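PDB 5WA4: pyridine synthase TbtD from Thermobispora bispora, which probably catalyses the formal [4+2] aza-cycloaddition that forms the central pyridine ring of the thiopeptide antibiotic thiomuracin, acting on a leader-bearing precursor peptide. Local coordinates for residues L98-H101 / E102-E106; P116-P119 / D120-H124. All coordinates share one frame; numbering follows the deposited sequence.

Contact 1: residues L98-H101 / E102-E106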
loop_
_atom_site.group_PDB
_atom_site.type_symbol
_atom_site.label_atom_id
_atom_site.label_comp_id
_atom_site.label_asym_id
_atom_site.label_seq_id
_atom_site.Cartn_x
_atom_site.Cartn_y
_atom_site.Cartn_z
ATOM N N LEU E 98 28.522 10.487 13.773
ATOM C CA LEU E 98 27.837 9.275 14.240
ATOM C C LEU E 98 26.432 9.160 13.617
ATOM O O LEU E 98 26.150 8.174 12.945
ATOM C CB LEU E 98 27.762 9.220 15.777
ATOM C CG LEU E 98 27.169 7.963 16.436
ATOM C CD1 LEU E 98 27.990 6.760 16.080
ATOM C CD2 LEU E 98 27.129 8.078 17.928
ATOM N N PRO E 99 25.566 10.175 13.778
ATOM C CA PRO E 99 24.228 9.960 13.210
ATOM C C PRO E 99 24.209 9.656 11.712
ATOM O O PRO E 99 23.338 8.916 11.288
ATOM C CB PRO E 99 23.506 11.283 13.489
ATOM C CG PRO E 99 24.245 11.890 14.634
ATOM C CD PRO E 99 25.690 11.514 14.382
ATOM N N LEU E 100 25.127 10.192 10.926
ATOM C CA LEU E 100 25.179 9.842 9.508
ATOM C C LEU E 100 25.681 8.421 9.346
ATOM O O LEU E 100 25.258 7.713 8.444
ATOM C CB LEU E 100 26.082 10.778 8.710
ATOM C CG LEU E 100 26.092 10.396 7.230
ATOM C CD1 LEU E 100 24.665 10.441 6.725
ATOM C CD2 LEU E 100 26.998 11.293 6.361
ATOM N N HIS E 101 26.588 8.007 10.215
ATOM C CA HIS E 101 27.140 6.678 10.149
ATOM C C HIS E 101 26.089 5.612 10.588
ATOM O O HIS E 101 25.990 4.535 9.979
ATOM C CB HIS E 101 28.417 6.615 10.986
ATOM C CG HIS E 101 29.598 7.251 10.326
ATOM N ND1 HIS E 101 30.878 7.161 10.831
ATOM C CD2 HIS E 101 29.695 7.985 9.185
ATOM C CE1 HIS E 101 31.711 7.800 10.024
ATOM N NE2 HIS E 101 31.023 8.302 9.013
ATOM N N GLU E 102 25.306 5.924 11.622
ATOM C CA GLU E 102 24.169 5.094 12.019
ATOM C C GLU E 102 23.294 4.835 10.803
ATOM O O GLU E 102 22.961 3.690 10.519
ATOM C CB GLU E 102 23.339 5.768 13.129
ATOM C CG GLU E 102 23.927 5.661 14.511
ATOM C CD GLU E 102 23.181 6.471 15.603
ATOM O OE1 GLU E 102 22.109 7.090 15.359
ATOM O OE2 GLU E 102 23.681 6.456 16.747
ATOM N N ARG E 103 22.941 5.897 10.078
ATOM C CA ARG E 103 22.025 5.805 8.931
ATOM C C ARG E 103 22.652 5.035 7.770
ATOM O O ARG E 103 21.965 4.278 7.086
ATOM C CB ARG E 103 21.592 7.192 8.444
ATOM C CG ARG E 103 20.671 7.206 7.232
ATOM C CD ARG E 103 19.371 6.500 7.547
ATOM N NE ARG E 103 18.433 6.453 6.423
ATOM C CZ ARG E 103 17.400 5.615 6.361
ATOM N NH1 ARG E 103 17.177 4.757 7.351
ATOM N NH2 ARG E 103 16.597 5.628 5.311
ATOM N N LEU E 104 23.945 5.219 7.538
ATOM C CA LEU E 104 24.568 4.460 6.484
ATOM C C LEU E 104 24.620 2.989 6.891
ATOM O O LEU E 104 24.483 2.106 6.037
ATOM C CB LEU E 104 25.967 4.980 6.169
ATOM C CG LEU E 104 26.169 6.398 5.628
ATOM C CD1 LEU E 104 27.677 6.632 5.451
ATOM C CD2 LEU E 104 25.422 6.661 4.331
ATOM N N ALA E 105 24.795 2.712 8.182
ATOM C CA ALA E 105 24.963 1.322 8.600
ATOM C C ALA E 105 23.642 0.546 8.443
ATOM O O ALA E 105 23.652 -0.645 8.137
ATOM C CB ALA E 105 25.482 1.230 10.021
ATOM N N GLU E 106 22.519 1.228 8.648
ATOM C CA GLU E 106 21.204 0.669 8.368
ATOM C C GLU E 106 21.037 0.433 6.872
ATOM O O GLU E 106 20.552 -0.614 6.441
ATOM C CB GLU E 106 20.128 1.608 8.878
ATOM C CG GLU E 106 18.709 1.164 8.667
ATOM C CD GLU E 106 17.699 2.204 9.151
ATOM O OE1 GLU E 106 18.124 3.302 9.605
ATOM O OE2 GLU E 106 16.478 1.921 9.069
#

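Contact 2: residues P116-P119 / D120-H124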
loop_
_atom_site.group_PDB
_atom_site.type_symbol
_atom_site.label_atom_id
_atom_site.label_comp_id
_atom_site.label_asym_id
_atom_site.label_seq_id
_atom_site.Cartn_x
_atom_site.Cartn_y
_atom_site.Cartn_z
ATOM N N PRO E 116 34.286 3.829 19.021
ATOM C CA PRO E 116 35.298 4.855 18.749
ATOM C C PRO E 116 36.064 4.601 17.456
ATOM O O PRO E 116 36.339 3.434 17.172
ATOM C CB PRO E 116 36.255 4.715 19.938
ATOM C CG PRO E 116 35.456 4.066 21.004
ATOM C CD PRO E 116 34.589 3.113 20.272
ATOM N N TRP E 117 36.433 5.646 16.716
ATOM C CA TRP E 117 37.245 5.473 15.505
ATOM C C TRP E 117 38.554 4.731 15.780
ATOM O O TRP E 117 39.103 4.762 16.883
ATOM C CB TRP E 117 37.560 6.826 14.845
ATOM C CG TRP E 117 36.379 7.437 14.124
ATOM C CD1 TRP E 117 35.073 7.069 14.252
ATOM C CD2 TRP E 117 36.398 8.511 13.166
ATOM N NE1 TRP E 117 34.281 7.843 13.437
ATOM C CE2 TRP E 117 35.067 8.730 12.758
ATOM C CE3 TRP E 117 37.413 9.295 12.600
ATOM C CZ2 TRP E 117 34.719 9.711 11.827
ATOM C CZ3 TRP E 117 37.066 10.274 11.664
ATOM C CH2 TRP E 117 35.735 10.466 11.286
ATOM N N SER E 118 39.019 4.023 14.761
ATOM C CA SER E 118 40.373 3.495 14.719
ATOM C C SER E 118 41.341 4.677 14.741
ATOM O O SER E 118 41.008 5.760 14.242
ATOM C CB SER E 118 40.561 2.640 13.460
ATOM O OG SER E 118 41.916 2.509 13.087
ATOM N N PRO E 119 42.532 4.487 15.333
ATOM C CA PRO E 119 43.588 5.503 15.381
ATOM C C PRO E 119 43.996 5.983 14.001
ATOM O O PRO E 119 44.149 5.154 13.106
ATOM C CB PRO E 119 44.735 4.769 16.059
ATOM C CG PRO E 119 44.055 3.755 16.920
ATOM C CD PRO E 119 42.888 3.292 16.114
ATOM N N ASP E 120 44.171 7.293 13.829
ATOM C CA ASP E 120 44.471 7.841 12.511
ATOM C C ASP E 120 45.900 7.468 12.143
ATOM O O ASP E 120 46.732 7.225 13.016
ATOM C CB ASP E 120 44.254 9.357 12.494
ATOM C CG ASP E 120 44.221 9.945 11.083
ATOM O OD1 ASP E 120 44.083 9.192 10.091
ATOM O OD2 ASP E 120 44.301 11.189 10.968
ATOM N N ASN E 121 46.160 7.365 10.846
ATOM C CA ASN E 121 47.492 7.065 10.326
ATOM C C ASN E 121 48.102 5.729 10.755
ATOM O O ASN E 121 49.296 5.517 10.538
ATOM C CB ASN E 121 48.464 8.188 10.711
ATOM C CG ASN E 121 48.007 9.538 10.234
ATOM O OD1 ASN E 121 48.081 9.842 9.042
ATOM N ND2 ASN E 121 47.531 10.365 11.162
ATOM N N THR E 122 47.309 4.840 11.358
ATOM C CA THR E 122 47.789 3.489 11.684
ATOM C C THR E 122 47.456 2.446 10.609
ATOM O O THR E 122 46.590 2.664 9.765
ATOM C CB THR E 122 47.212 2.979 13.017
ATOM O OG1 THR E 122 45.782 3.029 12.971
ATOM C CG2 THR E 122 47.703 3.819 14.163
ATOM N N ILE E 123 48.152 1.311 10.666
ATOM C CA ILE E 123 47.921 0.168 9.783
ATOM C C ILE E 123 47.573 -1.055 10.601
ATOM O O ILE E 123 48.349 -1.473 11.454
ATOM C CB ILE E 123 49.154 -0.160 8.913
ATOM C CG1 ILE E 123 49.298 0.861 7.787
ATOM C CG2 ILE E 123 49.045 -1.564 8.347
ATOM C CD1 ILE E 123 50.524 0.654 6.919
ATOM N N HIS E 124 46.406 -1.634 10.346
ATOM C CA HIS E 124 45.997 -2.836 11.060
ATOM C C HIS E 124 45.806 -3.979 10.070
ATOM O O HIS E 124 45.172 -3.813 9.022
ATOM C CB HIS E 124 44.714 -2.589 11.849
ATOM C CG HIS E 124 44.773 -1.393 12.741
ATOM N ND1 HIS E 124 45.129 -1.472 14.073
ATOM C CD2 HIS E 124 44.529 -0.083 12.492
ATOM C CE1 HIS E 124 45.096 -0.264 14.607
ATOM N NE2 HIS E 124 44.735 0.597 13.670
#

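Contact 1: residues L98-H101 / E102-E106
Glu102 leans back toward Leu98, one turn earlier on helix 98-107, with its chain extended. Its CG lies anti to the carbonyl carbon (chi1 -79°), which takes OE2 against the Leu98 side chain, 3.8 Å from CG and 4.0 Å from CD2. The same pair is joined through the backbone, where Glu102 N donates to Leu98 O at 2.7 Å. OE2 has its strongest partner elsewhere: it is hydrogen-bonded to Thr331 OG1 of the second subunit. A second flank of the helix carries the apolar pair Leu100 and Leu104, with CG to CG at 4.3 Å, while Leu104 N donates to Leu100 O at 3.0 Å. His101 accepts from the next turn, Ala105 N to His101 O at 2.8 Å. Arg103 NH1 reaches Glu106 OE1 at 2.8 Å, in the guanidinium plane, in a salt bridge whose hydrogen bond is weak; its NE is hydrogen-bonded to Pro99 O of the second subunit. His101 and Leu104 meet Trp50 of the same chain, while Leu100, like Glu102, faces the second subunit, packing on its Phe97. Glu102 and Arg103 thus both spend polar atoms across the subunit interface, OE2 being satisfied there while it lies against a leucine.

Contact 2: residues P116-P119 / D120-H124
A type II beta turn, Pro119 to Thr122, leads the chain into strand 123-128, and a threonine hydroxyl ties its last residue to its first. Thr122 OG1 donates to Pro119 O at 2.7 Å, approaching from above the carbonyl plane, 40° out of it. The hydroxyl sits between the backbone N and the carbonyl carbon (chi1 56°), a rotamer that turns OG1 to the carbonyl and sets the methyl CG2 against Pro119 CB at 3.6 Å. The same oxygen is an acceptor as well: His124 NE2 donates to Thr122 OG1 at 2.7 Å, with the oxygen tilted 33° from the imidazole plane. Two bonds thus grip the hydroxyl and link the turn to the start of the strand.

Strand 123-128 lies at one margin of the chain's four-stranded antiparallel sheet, next to strand 9-16; backbone hydrogen bonds pair Thr122 with Asp16 and His124 with Arg14. The His124 ring and the Pro119 side chain meet at about a right angle, and His124 NE2 comes within 4.1 Å of Pro119 CD. Ser118 OG lies 3.5 Å from His124 NE2, but the strongest partner of Ser118 OG is Asp16 OD1 on strand 9-16.

At the corner of the turn, Asn121 takes the positive phi usual at the third position of a type II turn, and Asn121 N makes a weak hydrogen bond to Asp120 OD1 at 2.9 Å. That carboxylate also receives His18 N at OD1 and is hydrogen-bonded to Ser88 OG through OD2, while Asn121 OD1 accepts from Ser88 N.

In the fold
Contacts 1 and 2 follow each other in the chain, their centres about 19 Å apart, and meet directly where His101 CE1 packs on Trp117 CZ2 at 4.0 Å. They share no element: contact 1 lies within helix 98-107, contact 2 in the loop and turn leading into strand 123-128. Contact 1 is partly buried, with Leu98, Leu100 and His101 buried, and the second subunit packs against it. Contact 2 lies at the surface, at the margin of the sheet, and no other protein chain of the assembly touches it. Contact 1 combines helical main-chain bonds, apolar packing and charged side chains, whereas contact 2 rests on a threonine hydroxyl bonded to a backbone carbonyl and an imidazole.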